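PDB 4XRW: BexL from Amycolatopsis orientalis, which probably catalyses cyclisation and aromatisation of a poly-beta-ketone chain in type II polyketide biosynthesis of BE-7585A, as a di-domain aromatase/cyclase. Local coordinates for residues G216-M222 and T234-C240; V188-V192 and R263-A267; P104-E108 and Y131-G135; N81-R85 and F97-V101; I28-A32 and K160-E164. One frame throughout, in Å; residues are numbered along the deposited sequence.

Interaction 1: G216-M222 and T234-C240; sequences GLQVLRM and TESVRVC
Gln218 and Arg238 face each other across an antiparallel hydrogen-bonded pair with their amide and guanidinium planes only 3° apart. Arg238 turns its side edge to the amide, and a single oxygen takes both donors: Gln218 OE1 lies 2.9 Å from Arg238 NE and 2.8 Å from Arg238 NH2. NE approaches almost in line with the amide C=O, whereas NH2 arrives on a lone pair. Both bonds bend to 145° at hydrogen, as expected when two neighbouring N-H groups converge on one atom. Leu220 CD2 covers one guanidinium face, off-centre and 3.9 Å from Arg238 NE.

On the other side of the sheet, Leu217, Val219, Val237 and Val239 form an apolar row, with Leu217 CD1 4.0 Å from Val237 CG1. Further along that side Arg221 bends at chi3 to bring NH1 2.9 Å from Glu235 OE1. This salt bridge lies in the guanidinium plane but meets the carboxylate from above, the two planes being 73° apart; the other oxygen of Glu235 bonds to Thr251. Backbone bonds knit the hairpin from Gly216-Cys240 to Met222-Thr234.

Strands 205-212 and 245-250 flank this pair in the seven-stranded sheet of a helix-grip domain. Helix 198-201 packs Trp198 on Leu220, Met222 and Arg238, while Arg238 NH2 also reaches the carbonyl of Val192 near the end of helix 185-193.

Interaction 2: V188-V192 and R263-A267; sequences VYDFV and RWDFA
Trp264 is the first residue of strand segment 263-267 to touch helix segment 188-192. Val192 CG1 stands over the five-membered ring of its indole, 3.6 Å from the centroid and just 5° off the ring normal, a well-centred CH-pi contact. With its CG1 anti to the backbone N (chi1 -176°), Val192 sends that methyl to the indole and keeps CG2 for Phe266. Trp264 also packs on Thr317 and Leu318 of helix 299-326, so the indole touches both the short helix 185-193 and the long helix 299-326.

In a helix-grip fold an antiparallel sheet curls around a long C-terminal helix, and here the short helix 185-193 closes against the same sheet. The axes of the two segments run 9.3 Å apart and nearly antiparallel, a separation filled by side chains.

Past Asp265, which does not meet the helix segment, Phe266 returns to the helix and makes the widest contact of the segment. Tyr189 CA sits over its ring face, 3.9 Å from the centroid and close to the normal, so a backbone carbon, not a side-chain tip, covers that face in a CH-pi contact. Around it, Val188 CG1 comes within 3.5 Å of Phe266 CD1 and Val192 CG2 within 3.8 Å of Phe266 CZ. Tyr189 holds its ring nearly perpendicular, 85° between planes, with CD1 3.8 Å from Phe266 CE2.

Interaction 3: P104-E108 and Y131-G135; sequences PPVAE and YRAVG
Glu108 and Arg132 both place CG between their own backbone N and carbonyl carbon, at chi1 58° and 48°, and this matched choice brings the two aliphatic stems together at 3.7 Å between Glu108 CG and Arg132 CG. Beyond that point the chains part. Arg132 bends at chi3 (-59°), and its guanidinium forms a salt bridge with Asp136; the charged ends of Glu108 and Arg132 remain well separated, so the methylenes carry their direct side-chain contact.

The backbone between them is irregular. Arg132 O receives Ala107 N at 2.9 Å and, more weakly, Glu108 N at 3.4 Å, so two consecutive residues of one strand face a single residue of the other. This is a classic beta bulge, and it shifts the register by one between the Val106-Ala133 and Glu108-Arg132 pairs of the hairpin formed by strands 106-117 and 123-133. A normal bond resumes beyond it, from Arg132 N to Glu108 O at 3.2 Å.

At the other end, Pro105, which follows a cis peptide bond, offers its carbonyl to the partner strand: Pro105 O accepts from Val134 N at 2.8 Å. The same oxygen has Ala133 CA 3.1 Å away in a CA-H...O contact. Ala107 points its methyl toward the partner, and its CB lies 3.8 Å from Val134 CG2. Val106 and Ala133 instead pack on Ile144 of helix 138-166, where Tyr131 also lies; its hydroxyl bonds to Asp145.

Interaction 4: N81-R85 and F97-V101; sequences NWTSR and FHQEV
Thr83 and Glu100 meet where strand 94-99, paired with strand 80-89 in a hairpin, gives way to the loop after Gln99. Among the backbone bonds, Arg85 and His98 form a hydrogen-bonded pair, with Arg85 N to His98 O at 2.9 Å nearly straight and His98 N to Arg85 O at 2.8 Å more bent. A single further bond runs from Glu100 N to Thr83 O at 3.1 Å. One water molecule donates to Thr83 O and accepts from Val101 N, bridging the strand and the departing loop.

Packing contacts are modest. Ser84 OG lies 3.8 Å from Phe97 CB, and the Phe97 ring turns to Trp113 of strand 106-117. The stem of Gln99 approaches the indole of Trp82 obliquely.

The polar side-chain contact is more specific. Glu100 extends beyond CG and crosses Thr83 obliquely, while its OE2 forms a salt bridge with Arg68 that would help fix the carboxylate. With chi1 at 54°, Thr83 sets its hydroxyl between its backbone N and carbonyl carbon, and OG1 donates to Glu100 OE1 at 2.6 Å, reaching the anti side of that oxygen 27° out of the carboxylate plane.

Interaction 5: I28-A32 and K160-E164; sequences ILVDA and KHNVE
Strand 28-30 and helix segment 160-164 run almost parallel, 8° between their directions, with axes 8.9 Å apart. The strand ends in an inverse gamma turn centred on Asp31, in which a weak bond joins Ala32 N to Val30 O. Across the contact the nearest CA atoms are those of Val30 and Lys160, at 5.3 Å.

Two side chains one helical turn apart grip the backbone at the end of the strand and in the turn after it. Lys160 runs extended from CB to CE beside the strand, its CD 3.8 Å from Ile28 CD1, then bends at chi4 (54°) to bring NZ 3.0 Å from Leu29 O. That donor stands above the carbonyl plane, 37° out of it. The same ammonium nitrogen bridges within the helix to Glu164 OE2 at 2.8 Å, on the syn lone pair. Glu164 OE2 also accepts Asp31 N at 3.0 Å, from the anti side, so a backbone amide and an ammonium hold one carboxylate oxygen.

Asp31 OD2 lies 3.5 Å from Glu164 OE2, with the carboxylate planes nearly parallel. This closeness of like charges is probably eased by the Lys160 ammonium, although Asp31 makes no salt bridge to it.

Beside this polar group Val163 CG1 meets Val30 CG1 at 3.7 Å, the two side chains crossing near a right angle, and also touches Ala32 CB. Val37 of helix 34-42 packs on Val30 and Ala32. Such packing of the first, outermost strand along the long C-terminal helix of its domain belongs to the helix-grip fold, here in the N-terminal half of the protein.

How the interactions relate
Interactions 1 and 2 belong to the second domain, interactions 3, 4 and 5 to the first, each domain built on its own seven-stranded sheet. Interaction 2 is fully buried and wholly apolar across its segments; interaction 1 is partly buried and mixes an apolar row with ion and amide pairs. They touch directly, Cys240 also packing on Tyr189. Interactions 3 and 4 lie on strands 106-117 and 94-99, neighbours in the first sheet; interaction 3, with its bulge and three exposed residues, is the more superficial, while interaction 4 is regular up to the end of its strand and only partly buried. Interactions 2 and 5 both dock a helix on a sheet, through aromatic faces in one and a lysine-glutamate grip on backbone in the other.

Interaction 1: G216-M222 and T234-C240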
# COMPACT_ATOMS: atom_id res chain seq x y z
N GLY A 216 1.75 15.54 -5.48
CA GLY A 216 2.30 14.19 -5.47
C GLY A 216 1.53 13.15 -4.66
O GLY A 216 1.97 12.02 -4.49
N LEU A 217 0.38 13.54 -4.13
CA LEU A 217 -0.51 12.61 -3.47
C LEU A 217 -1.85 12.70 -4.19
O LEU A 217 -2.48 13.74 -4.17
CB LEU A 217 -0.64 12.94 -1.99
CG LEU A 217 -1.40 11.95 -1.11
CD1 LEU A 217 -0.95 10.54 -1.27
CD2 LEU A 217 -1.22 12.38 0.38
N GLN A 218 -2.27 11.61 -4.82
CA GLN A 218 -3.45 11.62 -5.69
C GLN A 218 -4.50 10.61 -5.22
O GLN A 218 -4.12 9.50 -4.78
CB GLN A 218 -3.04 11.28 -7.11
CG GLN A 218 -2.09 12.23 -7.78
CD GLN A 218 -1.71 11.76 -9.17
OE1 GLN A 218 -1.68 10.57 -9.45
NE2 GLN A 218 -1.45 12.71 -10.05
N VAL A 219 -5.79 10.98 -5.33
CA VAL A 219 -6.88 10.05 -5.21
C VAL A 219 -7.46 9.95 -6.61
O VAL A 219 -8.00 10.91 -7.15
CB VAL A 219 -7.93 10.50 -4.18
CG1 VAL A 219 -9.05 9.49 -4.12
CG2 VAL A 219 -7.26 10.65 -2.82
N LEU A 220 -7.25 8.80 -7.22
CA LEU A 220 -7.62 8.60 -8.63
C LEU A 220 -8.84 7.74 -8.67
O LEU A 220 -8.80 6.58 -8.29
CB LEU A 220 -6.46 7.99 -9.40
CG LEU A 220 -6.73 7.60 -10.84
CD1 LEU A 220 -7.22 8.81 -11.64
CD2 LEU A 220 -5.42 7.03 -11.41
N ARG A 221 -9.96 8.33 -9.09
CA ARG A 221 -11.15 7.59 -9.36
C ARG A 221 -11.38 7.58 -10.84
O ARG A 221 -11.28 8.63 -11.49
CB ARG A 221 -12.35 8.18 -8.64
CG ARG A 221 -12.20 8.10 -7.15
CD ARG A 221 -13.38 8.80 -6.46
NE ARG A 221 -14.65 8.10 -6.70
CZ ARG A 221 -15.15 7.15 -5.89
NH1 ARG A 221 -14.50 6.76 -4.81
NH2 ARG A 221 -16.31 6.59 -6.17
N MET A 222 -11.62 6.40 -11.38
CA MET A 222 -11.85 6.34 -12.83
C MET A 222 -12.86 5.31 -13.23
O MET A 222 -13.07 4.33 -12.55
CB MET A 222 -10.54 6.14 -13.56
CG MET A 222 -9.75 4.98 -13.19
SD MET A 222 -8.14 5.12 -14.02
CE MET A 222 -8.22 3.74 -15.14
N THR A 234 -13.50 2.82 -9.99
CA THR A 234 -12.45 2.31 -9.13
C THR A 234 -11.60 3.44 -8.58
O THR A 234 -11.27 4.36 -9.31
CB THR A 234 -11.52 1.36 -9.92
OG1 THR A 234 -12.35 0.40 -10.63
CG2 THR A 234 -10.62 0.62 -8.98
N GLU A 235 -11.24 3.35 -7.30
CA GLU A 235 -10.39 4.35 -6.67
C GLU A 235 -9.07 3.71 -6.28
O GLU A 235 -9.04 2.58 -5.78
CB GLU A 235 -11.07 4.92 -5.44
CG GLU A 235 -10.26 5.99 -4.68
CD GLU A 235 -10.94 6.42 -3.38
OE1 GLU A 235 -11.94 7.20 -3.47
OE2 GLU A 235 -10.49 5.96 -2.29
N SER A 236 -7.99 4.44 -6.51
CA SER A 236 -6.69 4.15 -5.92
C SER A 236 -6.07 5.42 -5.37
O SER A 236 -6.42 6.54 -5.78
CB SER A 236 -5.77 3.53 -6.96
OG SER A 236 -5.59 4.47 -8.02
N VAL A 237 -5.13 5.25 -4.45
CA VAL A 237 -4.35 6.37 -3.93
C VAL A 237 -2.93 6.19 -4.45
O VAL A 237 -2.38 5.08 -4.38
CB VAL A 237 -4.40 6.43 -2.40
CG1 VAL A 237 -3.41 7.44 -1.87
CG2 VAL A 237 -5.82 6.73 -1.93
N ARG A 238 -2.37 7.23 -5.05
CA ARG A 238 -1.04 7.18 -5.65
C ARG A 238 -0.11 8.20 -5.01
O ARG A 238 -0.50 9.31 -4.65
CB ARG A 238 -1.13 7.44 -7.18
CG ARG A 238 -2.27 6.73 -7.83
CD ARG A 238 -2.05 6.50 -9.35
NE ARG A 238 -1.84 7.78 -10.02
CZ ARG A 238 -1.55 7.92 -11.31
NH1 ARG A 238 -1.42 6.86 -12.08
NH2 ARG A 238 -1.39 9.13 -11.83
N VAL A 239 1.14 7.79 -4.89
CA VAL A 239 2.21 8.63 -4.46
C VAL A 239 3.22 8.78 -5.62
O VAL A 239 3.81 7.79 -6.09
CB VAL A 239 2.92 8.05 -3.23
CG1 VAL A 239 3.89 9.05 -2.71
CG2 VAL A 239 1.90 7.66 -2.11
N CYS A 240 3.44 10.03 -6.01
CA CYS A 240 4.20 10.36 -7.22
C CYS A 240 5.55 11.03 -6.89
O CYS A 240 5.61 12.00 -6.14
CB CYS A 240 3.32 11.27 -8.09
SG CYS A 240 1.67 10.56 -8.37
O HOH W 1 -8.13 3.87 -9.74
O HOH W 2 -12.43 1.61 -13.08

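Interaction 2: V188-V192 and R263-A267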
# COMPACT_ATOMS: atom_id res chain seq x y z
N VAL A 188 7.53 10.08 -20.17
CA VAL A 188 6.80 8.88 -19.91
C VAL A 188 6.08 9.00 -18.55
O VAL A 188 4.89 8.74 -18.41
CB VAL A 188 7.72 7.66 -19.90
CG1 VAL A 188 6.92 6.42 -19.68
CG2 VAL A 188 8.54 7.57 -21.24
N TYR A 189 6.85 9.40 -17.55
CA TYR A 189 6.29 9.72 -16.23
C TYR A 189 5.08 10.63 -16.31
O TYR A 189 4.04 10.35 -15.71
CB TYR A 189 7.37 10.39 -15.36
CG TYR A 189 6.86 10.92 -14.03
CD1 TYR A 189 6.84 10.10 -12.89
CD2 TYR A 189 6.37 12.21 -13.92
CE1 TYR A 189 6.36 10.59 -11.65
CE2 TYR A 189 5.89 12.70 -12.71
CZ TYR A 189 5.91 11.89 -11.59
OH TYR A 189 5.44 12.40 -10.40
N ASP A 190 5.21 11.77 -17.02
CA ASP A 190 4.12 12.73 -17.12
C ASP A 190 2.87 12.11 -17.70
O ASP A 190 1.77 12.44 -17.28
CB ASP A 190 4.50 13.94 -17.99
CG ASP A 190 5.49 14.92 -17.30
OD1 ASP A 190 5.70 14.86 -16.07
OD2 ASP A 190 6.05 15.76 -18.03
N PHE A 191 3.01 11.23 -18.68
CA PHE A 191 1.84 10.57 -19.25
C PHE A 191 1.06 9.76 -18.18
O PHE A 191 -0.17 9.78 -18.16
CB PHE A 191 2.25 9.64 -20.41
CG PHE A 191 1.10 8.96 -21.08
CD1 PHE A 191 0.59 7.75 -20.62
CD2 PHE A 191 0.52 9.53 -22.21
CE1 PHE A 191 -0.46 7.14 -21.23
CE2 PHE A 191 -0.54 8.92 -22.84
CZ PHE A 191 -1.03 7.71 -22.37
N VAL A 192 1.78 9.05 -17.33
CA VAL A 192 1.13 8.23 -16.28
C VAL A 192 0.68 9.08 -15.06
O VAL A 192 -0.36 8.81 -14.45
CB VAL A 192 2.06 7.10 -15.82
CG1 VAL A 192 1.38 6.24 -14.86
CG2 VAL A 192 2.50 6.24 -17.05
N ARG A 263 3.22 -0.37 -8.78
CA ARG A 263 4.29 0.56 -8.87
C ARG A 263 4.65 0.76 -10.36
O ARG A 263 4.82 -0.22 -11.09
CB ARG A 263 5.48 0.05 -8.07
CG ARG A 263 6.77 0.80 -8.24
CD ARG A 263 7.81 0.16 -7.34
NE ARG A 263 9.03 0.94 -7.21
CZ ARG A 263 9.66 1.19 -6.06
NH1 ARG A 263 9.18 0.74 -4.90
NH2 ARG A 263 10.78 1.91 -6.08
N TRP A 264 4.70 2.02 -10.77
CA TRP A 264 5.26 2.40 -12.08
C TRP A 264 6.69 2.88 -11.83
O TRP A 264 6.90 3.70 -10.94
CB TRP A 264 4.47 3.52 -12.75
CG TRP A 264 3.01 3.25 -12.99
CD1 TRP A 264 1.97 3.50 -12.13
CD2 TRP A 264 2.42 2.71 -14.17
NE1 TRP A 264 0.78 3.13 -12.69
CE2 TRP A 264 1.04 2.63 -13.95
CE3 TRP A 264 2.94 2.25 -15.38
CZ2 TRP A 264 0.15 2.14 -14.91
CZ3 TRP A 264 2.05 1.76 -16.34
CH2 TRP A 264 0.69 1.70 -16.10
N ASP A 265 7.65 2.41 -12.63
CA ASP A 265 9.03 2.88 -12.54
C ASP A 265 9.49 3.33 -13.92
O ASP A 265 9.13 2.72 -14.91
CB ASP A 265 9.96 1.81 -11.99
CG ASP A 265 9.73 1.56 -10.51
OD1 ASP A 265 10.13 2.41 -9.68
OD2 ASP A 265 9.12 0.51 -10.20
N PHE A 266 10.23 4.42 -13.95
CA PHE A 266 10.74 5.01 -15.19
C PHE A 266 12.21 5.21 -14.98
O PHE A 266 12.62 6.11 -14.24
CB PHE A 266 10.02 6.31 -15.54
CG PHE A 266 8.53 6.20 -15.40
CD1 PHE A 266 7.77 5.65 -16.40
CD2 PHE A 266 7.90 6.60 -14.23
CE1 PHE A 266 6.40 5.53 -16.26
CE2 PHE A 266 6.52 6.48 -14.08
CZ PHE A 266 5.78 5.95 -15.10
N ALA A 267 12.99 4.32 -15.56
CA ALA A 267 14.43 4.30 -15.36
C ALA A 267 15.15 4.79 -16.62
O ALA A 267 14.94 4.24 -17.69
CB ALA A 267 14.86 2.90 -15.02

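Interaction 3: P104-E108 and Y131-G135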
# COMPACT_ATOMS: atom_id res chain seq x y z
N PRO A 104 -2.66 18.32 17.93
CA PRO A 104 -3.36 18.45 19.21
C PRO A 104 -4.66 17.63 19.17
O PRO A 104 -5.29 17.53 18.11
CB PRO A 104 -3.65 19.95 19.33
CG PRO A 104 -3.35 20.54 17.97
CD PRO A 104 -2.37 19.63 17.32
N PRO A 105 -5.05 17.05 20.31
CA PRO A 105 -4.46 17.25 21.63
C PRO A 105 -3.28 16.30 21.96
O PRO A 105 -2.86 16.27 23.12
CB PRO A 105 -5.64 16.96 22.56
CG PRO A 105 -6.32 15.83 21.86
CD PRO A 105 -6.22 16.15 20.37
N VAL A 106 -2.74 15.56 20.98
CA VAL A 106 -1.61 14.69 21.25
C VAL A 106 -0.35 15.54 21.38
O VAL A 106 0.00 16.27 20.45
CB VAL A 106 -1.38 13.64 20.15
CG1 VAL A 106 -0.22 12.73 20.52
CG2 VAL A 106 -2.68 12.79 19.90
N ALA A 107 0.31 15.43 22.51
CA ALA A 107 1.61 16.07 22.75
C ALA A 107 2.74 15.17 22.28
O ALA A 107 3.73 15.65 21.71
CB ALA A 107 1.79 16.39 24.21
N GLU A 108 2.61 13.88 22.56
CA GLU A 108 3.49 12.90 21.94
C GLU A 108 2.88 11.50 21.92
O GLU A 108 2.02 11.14 22.73
CB GLU A 108 4.86 12.89 22.61
CG GLU A 108 4.86 12.59 24.09
CD GLU A 108 6.28 12.30 24.60
OE1 GLU A 108 6.99 13.25 25.00
OE2 GLU A 108 6.69 11.11 24.58
N TYR A 131 1.70 7.69 25.48
CA TYR A 131 1.28 8.99 24.97
C TYR A 131 0.90 9.95 26.06
O TYR A 131 0.60 9.56 27.20
CB TYR A 131 0.09 8.82 24.03
CG TYR A 131 -0.94 7.88 24.56
CD1 TYR A 131 -2.03 8.33 25.28
CD2 TYR A 131 -0.80 6.52 24.37
CE1 TYR A 131 -2.98 7.44 25.78
CE2 TYR A 131 -1.71 5.64 24.85
CZ TYR A 131 -2.79 6.09 25.56
OH TYR A 131 -3.66 5.14 26.01
N ARG A 132 0.88 11.22 25.69
CA ARG A 132 0.29 12.21 26.56
C ARG A 132 -0.36 13.31 25.77
O ARG A 132 -0.11 13.50 24.57
CB ARG A 132 1.31 12.77 27.55
CG ARG A 132 2.63 13.21 26.98
CD ARG A 132 3.50 13.80 28.10
NE ARG A 132 2.85 14.94 28.73
CZ ARG A 132 3.47 15.90 29.41
NH1 ARG A 132 4.79 15.89 29.56
NH2 ARG A 132 2.76 16.89 29.95
N ALA A 133 -1.22 14.03 26.46
CA ALA A 133 -2.01 15.08 25.88
C ALA A 133 -1.30 16.41 26.13
O ALA A 133 -0.53 16.54 27.08
CB ALA A 133 -3.43 15.08 26.48
N VAL A 134 -1.58 17.40 25.29
CA VAL A 134 -0.97 18.71 25.44
C VAL A 134 -1.50 19.31 26.75
O VAL A 134 -2.70 19.34 26.97
CB VAL A 134 -1.28 19.61 24.24
CG1 VAL A 134 -0.82 21.03 24.51
CG2 VAL A 134 -0.63 19.05 22.96
N GLY A 135 -0.61 19.73 27.65
CA GLY A 135 -1.06 20.25 28.94
C GLY A 135 -1.77 19.25 29.85
O GLY A 135 -2.51 19.64 30.75

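Interaction 4: N81-R85 and F97-V101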
# COMPACT_ATOMS: atom_id res chain seq x y z
N ASN A 81 0.72 12.13 4.62
CA ASN A 81 1.99 11.55 5.01
C ASN A 81 2.48 12.14 6.33
O ASN A 81 2.08 13.24 6.72
CB ASN A 81 3.05 11.69 3.91
CG ASN A 81 3.69 13.04 3.83
OD1 ASN A 81 4.51 13.40 4.68
ND2 ASN A 81 3.40 13.77 2.78
N TRP A 82 3.31 11.36 7.01
CA TRP A 82 3.96 11.80 8.26
C TRP A 82 5.28 11.06 8.40
O TRP A 82 5.57 10.12 7.66
CB TRP A 82 3.06 11.57 9.46
CG TRP A 82 2.83 10.16 9.84
CD1 TRP A 82 3.53 9.42 10.75
CD2 TRP A 82 1.81 9.30 9.33
NE1 TRP A 82 3.01 8.15 10.84
CE2 TRP A 82 1.95 8.05 9.97
CE3 TRP A 82 0.79 9.47 8.39
CZ2 TRP A 82 1.11 6.98 9.70
CZ3 TRP A 82 -0.05 8.39 8.11
CH2 TRP A 82 0.12 7.17 8.78
N THR A 83 6.11 11.51 9.34
CA THR A 83 7.38 10.86 9.57
C THR A 83 7.40 10.26 10.98
O THR A 83 6.66 10.68 11.89
CB THR A 83 8.56 11.83 9.39
OG1 THR A 83 8.35 12.98 10.21
CG2 THR A 83 8.65 12.29 7.95
N SER A 84 8.21 9.23 11.09
CA SER A 84 8.37 8.43 12.28
C SER A 84 9.85 8.11 12.43
O SER A 84 10.56 7.81 11.44
CB SER A 84 7.53 7.14 12.17
OG SER A 84 7.57 6.37 13.37
N ARG A 85 10.31 8.14 13.66
CA ARG A 85 11.65 7.70 14.01
C ARG A 85 11.58 6.36 14.68
O ARG A 85 10.78 6.18 15.60
CB ARG A 85 12.34 8.71 14.93
CG ARG A 85 13.74 8.32 15.31
CD ARG A 85 14.39 9.40 16.14
NE ARG A 85 15.81 9.15 16.31
CZ ARG A 85 16.77 9.77 15.62
NH1 ARG A 85 16.49 10.71 14.73
NH2 ARG A 85 18.04 9.45 15.85
N PHE A 97 9.03 3.01 18.01
CA PHE A 97 8.75 4.06 17.04
C PHE A 97 8.23 5.29 17.75
O PHE A 97 7.70 5.19 18.86
CB PHE A 97 7.75 3.58 15.97
CG PHE A 97 6.46 3.03 16.53
CD1 PHE A 97 5.35 3.85 16.67
CD2 PHE A 97 6.34 1.69 16.88
CE1 PHE A 97 4.15 3.36 17.16
CE2 PHE A 97 5.15 1.19 17.35
CZ PHE A 97 4.06 2.01 17.49
N HIS A 98 8.42 6.44 17.12
CA HIS A 98 8.04 7.72 17.69
C HIS A 98 7.53 8.62 16.57
O HIS A 98 8.26 8.90 15.63
CB HIS A 98 9.22 8.37 18.42
CG HIS A 98 10.05 7.39 19.19
ND1 HIS A 98 9.75 7.02 20.49
CD2 HIS A 98 11.15 6.67 18.84
CE1 HIS A 98 10.64 6.13 20.91
NE2 HIS A 98 11.50 5.91 19.93
N GLN A 99 6.27 9.03 16.67
CA GLN A 99 5.64 9.93 15.71
C GLN A 99 6.28 11.31 15.82
O GLN A 99 6.36 11.85 16.93
CB GLN A 99 4.14 9.96 16.00
CG GLN A 99 3.24 10.64 14.99
CD GLN A 99 1.78 10.48 15.40
OE1 GLN A 99 1.16 11.41 15.92
NE2 GLN A 99 1.24 9.27 15.20
N GLU A 100 6.75 11.89 14.72
CA GLU A 100 7.56 13.12 14.82
C GLU A 100 6.79 14.41 14.91
O GLU A 100 7.28 15.36 15.51
CB GLU A 100 8.54 13.25 13.65
CG GLU A 100 9.59 12.15 13.58
CD GLU A 100 10.76 12.47 12.67
OE1 GLU A 100 10.56 13.13 11.63
OE2 GLU A 100 11.90 12.05 13.01
N VAL A 101 5.60 14.45 14.31
CA VAL A 101 4.74 15.61 14.38
C VAL A 101 3.40 15.08 14.87
O VAL A 101 2.81 14.20 14.25
CB VAL A 101 4.58 16.33 13.01
CG1 VAL A 101 3.77 17.61 13.14
CG2 VAL A 101 5.94 16.67 12.43
O HOH W 3 4.92 12.78 12.30

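Interaction 5: I28-A32 and K160-E164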
# COMPACT_ATOMS: atom_id res chain seq x y z
N ILE A 28 -2.09 -9.88 19.99
CA ILE A 28 -2.81 -10.83 19.16
C ILE A 28 -1.86 -11.98 18.84
O ILE A 28 -0.64 -11.81 18.87
CB ILE A 28 -3.33 -10.17 17.87
CG1 ILE A 28 -4.50 -10.96 17.30
CG2 ILE A 28 -2.21 -10.01 16.85
CD1 ILE A 28 -5.37 -10.19 16.36
N LEU A 29 -2.42 -13.17 18.57
CA LEU A 29 -1.61 -14.31 18.12
C LEU A 29 -1.66 -14.36 16.62
O LEU A 29 -2.72 -14.13 16.03
CB LEU A 29 -2.13 -15.64 18.70
CG LEU A 29 -2.16 -15.76 20.22
CD1 LEU A 29 -2.92 -17.02 20.62
CD2 LEU A 29 -0.75 -15.77 20.80
N VAL A 30 -0.52 -14.66 15.99
CA VAL A 30 -0.42 -14.71 14.54
C VAL A 30 0.22 -16.04 14.09
O VAL A 30 1.23 -16.46 14.65
CB VAL A 30 0.43 -13.53 14.00
CG1 VAL A 30 0.65 -13.65 12.49
CG2 VAL A 30 -0.23 -12.18 14.36
N ASP A 31 -0.36 -16.68 13.08
CA ASP A 31 0.12 -18.01 12.66
C ASP A 31 1.24 -17.93 11.62
O ASP A 31 1.12 -18.42 10.49
CB ASP A 31 -1.05 -18.86 12.14
CG ASP A 31 -2.10 -19.14 13.21
OD1 ASP A 31 -1.75 -19.21 14.42
OD2 ASP A 31 -3.29 -19.29 12.85
N ALA A 32 2.31 -17.26 12.03
CA ALA A 32 3.58 -17.26 11.31
C ALA A 32 4.67 -17.20 12.36
O ALA A 32 4.42 -16.84 13.51
CB ALA A 32 3.68 -16.08 10.34
N LYS A 160 -2.94 -9.69 11.64
CA LYS A 160 -3.13 -11.14 11.68
C LYS A 160 -3.75 -11.65 10.38
O LYS A 160 -3.26 -12.59 9.78
CB LYS A 160 -4.02 -11.51 12.87
CG LYS A 160 -4.41 -12.98 12.95
CD LYS A 160 -5.35 -13.23 14.14
CE LYS A 160 -5.78 -14.71 14.20
NZ LYS A 160 -4.60 -15.64 14.20
N HIS A 161 -4.84 -11.02 9.94
CA HIS A 161 -5.53 -11.43 8.72
C HIS A 161 -4.59 -11.42 7.51
O HIS A 161 -4.50 -12.39 6.76
CB HIS A 161 -6.71 -10.50 8.48
CG HIS A 161 -7.51 -10.85 7.26
ND1 HIS A 161 -8.53 -11.77 7.29
CD2 HIS A 161 -7.44 -10.38 5.99
CE1 HIS A 161 -9.06 -11.87 6.08
NE2 HIS A 161 -8.42 -11.04 5.27
N ASN A 162 -3.86 -10.32 7.35
CA ASN A 162 -3.01 -10.16 6.18
C ASN A 162 -1.71 -10.94 6.24
O ASN A 162 -1.27 -11.48 5.22
CB ASN A 162 -2.71 -8.69 5.97
CG ASN A 162 -3.95 -7.93 5.65
OD1 ASN A 162 -4.76 -8.36 4.84
ND2 ASN A 162 -4.15 -6.81 6.31
N VAL A 163 -1.10 -11.04 7.42
CA VAL A 163 0.16 -11.78 7.51
C VAL A 163 -0.12 -13.22 7.14
O VAL A 163 0.67 -13.85 6.44
CB VAL A 163 0.80 -11.72 8.93
CG1 VAL A 163 1.91 -12.76 9.08
CG2 VAL A 163 1.39 -10.33 9.19
N GLU A 164 -1.25 -13.74 7.59
CA GLU A 164 -1.57 -15.14 7.31
C GLU A 164 -1.85 -15.38 5.81
O GLU A 164 -1.69 -16.50 5.31
CB GLU A 164 -2.73 -15.59 8.21
CG GLU A 164 -2.25 -15.81 9.66
CD GLU A 164 -3.36 -15.97 10.72
OE1 GLU A 164 -4.56 -16.13 10.37
OE2 GLU A 164 -3.01 -15.94 11.92